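Putative type VI secretion protein (Escherichia coli, PDB 3U66) is probably an inner-membrane-anchored component of the type VI secretion machinery, here represented by its helical cytoplasmic domain of the DotU family. Local coordinates at residues G32-K44 and W85-F97. Numbering follows the deposited sequence.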
loop_
_atom_site.group_PDB
_atom_site.type_symbol
_atom_site.label_atom_id
_atom_site.label_comp_id
_atom_site.label_asym_id
_atom_site.label_seq_id
_atom_site.Cartn_x
_atom_site.Cartn_y
_atom_site.Cartn_z
ATOM N N GLY A 32 6.190 -7.691 -18.911
ATOM C CA GLY A 32 6.093 -7.991 -17.487
ATOM C C GLY A 32 7.392 -7.846 -16.722
ATOM O O GLY A 32 7.408 -7.225 -15.655
ATOM N N LYS A 33 8.488 -8.442 -17.247
ATOM C CA LYS A 33 9.823 -8.391 -16.637
ATOM C C LYS A 33 10.395 -6.977 -16.745
ATOM O O LYS A 33 11.199 -6.566 -15.902
ATOM C CB LYS A 33 10.766 -9.408 -17.300
ATOM N N ALA A 34 9.961 -6.234 -17.784
ATOM C CA ALA A 34 10.348 -4.847 -18.040
ATOM C C ALA A 34 9.720 -3.927 -16.983
ATOM O O ALA A 34 10.351 -2.950 -16.567
ATOM C CB ALA A 34 9.901 -4.433 -19.433
ATOM N N LEU A 35 8.481 -4.261 -16.545
ATOM C CA LEU A 35 7.739 -3.536 -15.512
ATOM C C LEU A 35 8.373 -3.745 -14.132
ATOM O O LEU A 35 8.492 -2.780 -13.379
ATOM C CB LEU A 35 6.256 -3.947 -15.504
ATOM C CG LEU A 35 5.326 -3.089 -14.641
ATOM C CD1 LEU A 35 4.907 -1.828 -15.368
ATOM C CD2 LEU A 35 4.117 -3.879 -14.197
ATOM N N TYR A 36 8.790 -4.988 -13.815
ATOM C CA TYR A 36 9.453 -5.346 -12.557
ATOM C C TYR A 36 10.749 -4.550 -12.355
ATOM O O TYR A 36 11.060 -4.161 -11.228
ATOM C CB TYR A 36 9.749 -6.858 -12.516
ATOM C CG TYR A 36 10.134 -7.375 -11.145
ATOM C CD1 TYR A 36 9.165 -7.798 -10.239
ATOM C CD2 TYR A 36 11.469 -7.470 -10.761
ATOM C CE1 TYR A 36 9.512 -8.288 -8.980
ATOM C CE2 TYR A 36 11.830 -7.951 -9.501
ATOM C CZ TYR A 36 10.846 -8.357 -8.613
ATOM O OH TYR A 36 11.202 -8.832 -7.370
ATOM N N ARG A 37 11.472 -4.307 -13.442
ATOM C CA ARG A 37 12.727 -3.590 -13.457
ATOM C C ARG A 37 12.489 -2.135 -13.157
ATOM O O ARG A 37 13.194 -1.579 -12.334
ATOM C CB ARG A 37 13.372 -3.725 -14.832
ATOM C CG ARG A 37 13.985 -5.079 -15.106
ATOM C CD ARG A 37 14.800 -4.981 -16.364
ATOM N NE ARG A 37 16.239 -4.995 -16.107
ATOM C CZ ARG A 37 16.950 -3.935 -15.717
ATOM N NH1 ARG A 37 16.353 -2.778 -15.473
ATOM N NH2 ARG A 37 18.260 -4.038 -15.560
ATOM N N ARG A 38 11.503 -1.509 -13.821
ATOM C CA ARG A 38 11.090 -0.119 -13.614
ATOM C C ARG A 38 10.605 0.041 -12.181
ATOM O O ARG A 38 11.023 0.984 -11.515
ATOM C CB ARG A 38 9.993 0.270 -14.610
ATOM C CG ARG A 38 10.076 1.718 -15.085
ATOM C CD ARG A 38 8.978 2.600 -14.517
ATOM N NE ARG A 38 7.676 2.304 -15.118
ATOM C CZ ARG A 38 6.642 3.139 -15.135
ATOM N NH1 ARG A 38 6.746 4.349 -14.592
ATOM N NH2 ARG A 38 5.497 2.775 -15.694
ATOM N N ALA A 39 9.803 -0.931 -11.684
ATOM C CA ALA A 39 9.299 -0.983 -10.308
ATOM C C ALA A 39 10.463 -0.925 -9.323
ATOM O O ALA A 39 10.455 -0.071 -8.444
ATOM C CB ALA A 39 8.498 -2.257 -10.090
ATOM N N CYS A 40 11.478 -1.802 -9.507
ATOM C CA CYS A 40 12.697 -1.892 -8.703
ATOM C C CYS A 40 13.432 -0.550 -8.625
ATOM O O CYS A 40 13.762 -0.097 -7.524
ATOM C CB CYS A 40 13.606 -2.986 -9.249
ATOM S SG CYS A 40 13.189 -4.655 -8.687
ATOM N N GLN A 41 13.662 0.093 -9.798
ATOM C CA GLN A 41 14.351 1.382 -9.926
ATOM C C GLN A 41 13.607 2.499 -9.204
ATOM O O GLN A 41 14.236 3.364 -8.595
ATOM C CB GLN A 41 14.598 1.760 -11.405
ATOM C CG GLN A 41 15.466 0.780 -12.210
ATOM C CD GLN A 41 16.680 0.250 -11.475
ATOM O OE1 GLN A 41 17.598 0.992 -11.096
ATOM N NE2 GLN A 41 16.709 -1.058 -11.261
ATOM N N LEU A 42 12.268 2.451 -9.250
ATOM C CA LEU A 42 11.386 3.401 -8.586
ATOM C C LEU A 42 11.494 3.301 -7.046
ATOM O O LEU A 42 11.587 4.328 -6.359
ATOM C CB LEU A 42 9.953 3.168 -9.062
ATOM C CG LEU A 42 9.275 4.411 -9.627
ATOM C CD1 LEU A 42 8.277 4.016 -10.677
ATOM C CD2 LEU A 42 8.528 5.251 -8.487
ATOM N N VAL A 43 11.528 2.057 -6.521
ATOM C CA VAL A 43 11.681 1.756 -5.095
ATOM C C VAL A 43 13.063 2.244 -4.630
ATOM O O VAL A 43 13.150 2.911 -3.604
ATOM C CB VAL A 43 11.447 0.247 -4.806
ATOM C CG1 VAL A 43 11.756 -0.111 -3.356
ATOM C CG2 VAL A 43 10.023 -0.171 -5.162
ATOM N N LYS A 44 14.126 1.951 -5.416
ATOM C CA LYS A 44 15.502 2.363 -5.120
ATOM C C LYS A 44 15.647 3.891 -5.148
ATOM O O LYS A 44 16.347 4.449 -4.304
ATOM C CB LYS A 44 16.499 1.697 -6.082
ATOM C CG LYS A 44 16.686 0.193 -5.867
ATOM C CD LYS A 44 18.086 -0.280 -6.259
ATOM C CE LYS A 44 18.268 -0.524 -7.736
ATOM N NZ LYS A 44 19.709 -0.638 -8.085
ATOM N N TRP A 85 5.045 -12.360 -17.050
ATOM C CA TRP A 85 5.111 -12.019 -15.632
ATOM C C TRP A 85 5.680 -13.199 -14.869
ATOM O O TRP A 85 6.785 -13.650 -15.197
ATOM C CB TRP A 85 3.726 -11.656 -15.071
ATOM C CG TRP A 85 2.933 -10.727 -15.919
ATOM C CD1 TRP A 85 2.239 -11.046 -17.050
ATOM C CD2 TRP A 85 2.655 -9.356 -15.661
ATOM N NE1 TRP A 85 1.605 -9.941 -17.546
ATOM C CE2 TRP A 85 1.823 -8.892 -16.698
ATOM C CE3 TRP A 85 3.044 -8.462 -14.650
ATOM C CZ2 TRP A 85 1.354 -7.591 -16.755
ATOM C CZ3 TRP A 85 2.586 -7.160 -14.723
ATOM C CH2 TRP A 85 1.722 -6.752 -15.743
ATOM N N ARG A 86 4.932 -13.712 -13.858
ATOM C CA ARG A 86 5.327 -14.815 -12.973
ATOM C C ARG A 86 6.747 -14.626 -12.403
ATOM O O ARG A 86 7.372 -15.559 -11.904
ATOM C CB ARG A 86 5.125 -16.179 -13.639
ATOM N N THR A 87 7.239 -13.387 -12.486
ATOM C CA THR A 87 8.524 -12.920 -11.960
ATOM C C THR A 87 8.240 -12.437 -10.534
ATOM O O THR A 87 8.959 -12.798 -9.597
ATOM C CB THR A 87 9.102 -11.806 -12.861
ATOM O OG1 THR A 87 9.226 -12.301 -14.194
ATOM C CG2 THR A 87 10.474 -11.294 -12.375
ATOM N N TRP A 88 7.124 -11.670 -10.387
ATOM C CA TRP A 88 6.577 -11.187 -9.113
ATOM C C TRP A 88 6.016 -12.426 -8.406
ATOM O O TRP A 88 6.371 -12.695 -7.256
ATOM C CB TRP A 88 5.436 -10.158 -9.308
ATOM C CG TRP A 88 5.708 -9.054 -10.271
ATOM C CD1 TRP A 88 5.886 -9.171 -11.618
ATOM C CD2 TRP A 88 5.679 -7.663 -9.995
ATOM N NE1 TRP A 88 6.042 -7.939 -12.185
ATOM C CE2 TRP A 88 5.906 -6.989 -11.215
ATOM C CE3 TRP A 88 5.500 -6.909 -8.831
ATOM C CZ2 TRP A 88 5.964 -5.614 -11.310
ATOM C CZ3 TRP A 88 5.560 -5.537 -8.933
ATOM C CH2 TRP A 88 5.805 -4.906 -10.161
ATOM N N GLN A 89 5.173 -13.214 -9.125
ATOM C CA GLN A 89 4.603 -14.449 -8.597
ATOM C C GLN A 89 5.743 -15.272 -7.973
ATOM O O GLN A 89 5.628 -15.666 -6.811
ATOM C CB GLN A 89 3.842 -15.222 -9.693
ATOM N N GLN A 90 6.868 -15.450 -8.717
ATOM C CA GLN A 90 8.057 -16.160 -8.246
ATOM C C GLN A 90 8.704 -15.369 -7.101
ATOM O O GLN A 90 8.771 -15.883 -5.985
ATOM C CB GLN A 90 9.060 -16.395 -9.395
ATOM N N ASP A 91 9.163 -14.123 -7.367
ATOM C CA ASP A 91 9.806 -13.255 -6.368
ATOM C C ASP A 91 9.259 -11.816 -6.417
ATOM O O ASP A 91 9.692 -11.038 -7.272
ATOM C CB ASP A 91 11.343 -13.259 -6.523
ATOM C CG ASP A 91 12.000 -14.616 -6.356
ATOM O OD1 ASP A 91 11.646 -15.338 -5.391
ATOM O OD2 ASP A 91 12.906 -14.936 -7.159
ATOM N N PRO A 92 8.291 -11.447 -5.535
ATOM C CA PRO A 92 7.758 -10.069 -5.562
ATOM C C PRO A 92 8.684 -9.062 -4.873
ATOM O O PRO A 92 9.725 -9.456 -4.339
ATOM C CB PRO A 92 6.407 -10.200 -4.863
ATOM C CG PRO A 92 6.558 -11.363 -3.953
ATOM C CD PRO A 92 7.661 -12.247 -4.464
ATOM N N LEU A 93 8.319 -7.761 -4.904
ATOM C CA LEU A 93 9.110 -6.666 -4.330
ATOM C C LEU A 93 9.256 -6.757 -2.824
ATOM O O LEU A 93 10.278 -6.339 -2.289
ATOM C CB LEU A 93 8.551 -5.296 -4.729
ATOM C CG LEU A 93 8.559 -4.941 -6.224
ATOM C CD1 LEU A 93 7.671 -3.744 -6.485
ATOM C CD2 LEU A 93 9.977 -4.663 -6.736
ATOM N N GLN A 94 8.240 -7.304 -2.144
ATOM C CA GLN A 94 8.233 -7.501 -0.690
ATOM C C GLN A 94 9.260 -8.565 -0.280
ATOM O O GLN A 94 9.769 -8.530 0.839
ATOM C CB GLN A 94 6.821 -7.866 -0.190
ATOM C CG GLN A 94 6.198 -9.084 -0.875
ATOM C CD GLN A 94 4.718 -9.176 -0.642
ATOM O OE1 GLN A 94 4.252 -9.892 0.245
ATOM N NE2 GLN A 94 3.947 -8.458 -1.438
ATOM N N ALA A 95 9.542 -9.515 -1.190
ATOM C CA ALA A 95 10.506 -10.592 -0.972
ATOM C C ALA A 95 11.892 -10.124 -1.370
ATOM O O ALA A 95 12.856 -10.438 -0.672
ATOM C CB ALA A 95 10.106 -11.826 -1.767
ATOM N N HIS A 96 11.984 -9.346 -2.469
ATOM C CA HIS A 96 13.228 -8.812 -3.015
ATOM C C HIS A 96 13.857 -7.755 -2.113
ATOM O O HIS A 96 15.051 -7.826 -1.831
ATOM C CB HIS A 96 13.014 -8.283 -4.445
ATOM C CG HIS A 96 14.238 -7.670 -5.063
ATOM N ND1 HIS A 96 15.348 -8.434 -5.401
ATOM C CD2 HIS A 96 14.488 -6.377 -5.379
ATOM C CE1 HIS A 96 16.233 -7.579 -5.888
ATOM N NE2 HIS A 96 15.759 -6.331 -5.899
ATOM N N PHE A 97 13.052 -6.794 -1.644
ATOM C CA PHE A 97 13.503 -5.691 -0.797
ATOM C C PHE A 97 13.350 -5.905 0.712
ATOM O O PHE A 97 14.105 -5.284 1.471
ATOM C CB PHE A 97 12.812 -4.387 -1.217
ATOM C CG PHE A 97 13.284 -3.803 -2.523
ATOM C CD1 PHE A 97 14.480 -3.095 -2.596
ATOM C CD2 PHE A 97 12.510 -3.910 -3.670
ATOM C CE1 PHE A 97 14.905 -2.530 -3.798
ATOM C CE2 PHE A 97 12.935 -3.341 -4.876
ATOM C CZ PHE A 97 14.129 -2.652 -4.929
#
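Tyr36 reaches from helix 32-44 into the turn between the short helices 87-90 and 93-97, a knob set among Thr87, Trp88, Leu93 and His96. Its ring is turned toward segment 85-97 with CG anti to the backbone N (chi1 -167°). CB starts beside the indole nitrogen of Trp88, and near CG the Thr87 methyl CG2 lies over one ring face, a CH-pi contact 4.2 Å from the Tyr36 ring centroid. Tyr36 CD1 then points into the face of the indole, 3.5 Å from Trp88 CE2, a T-shaped pair with planes at 89°. CE1 and CZ pass close to Asp91 O, while Leu93 CD2 covers the ring face opposite Thr87. At the tip, Tyr36 OH is 2.7 Å from Asp91 O and 3.4 Å from Pro92 O; either would be a weak hydrogen bond, and the single hydroxyl proton, with both carbonyls within reach, is not settled on one of them.

The same indole also fits among Gly32, Leu35 and Ala39, Trp88 CH2 lying 3.8 Å from Ala39 CB. Farther along, Cys40 SG packs against Leu93 CD2 and lies obliquely to the His96 ring. Val43 CG1 sits squarely over the Phe97 ring, 3.7 Å from its centroid, as Lys44 CG comes to the ring edge. Asp72 accepts hydrogen bonds from the Leu93 and Gln94 backbone, tying the first turn of helix 93-97 to helix 57-76. Across this helical packing, apolar and aromatic contacts dominate; the tyrosine hydroxyl probably adds no more than a weak polar tether to the backbone at Asp91 and Pro92.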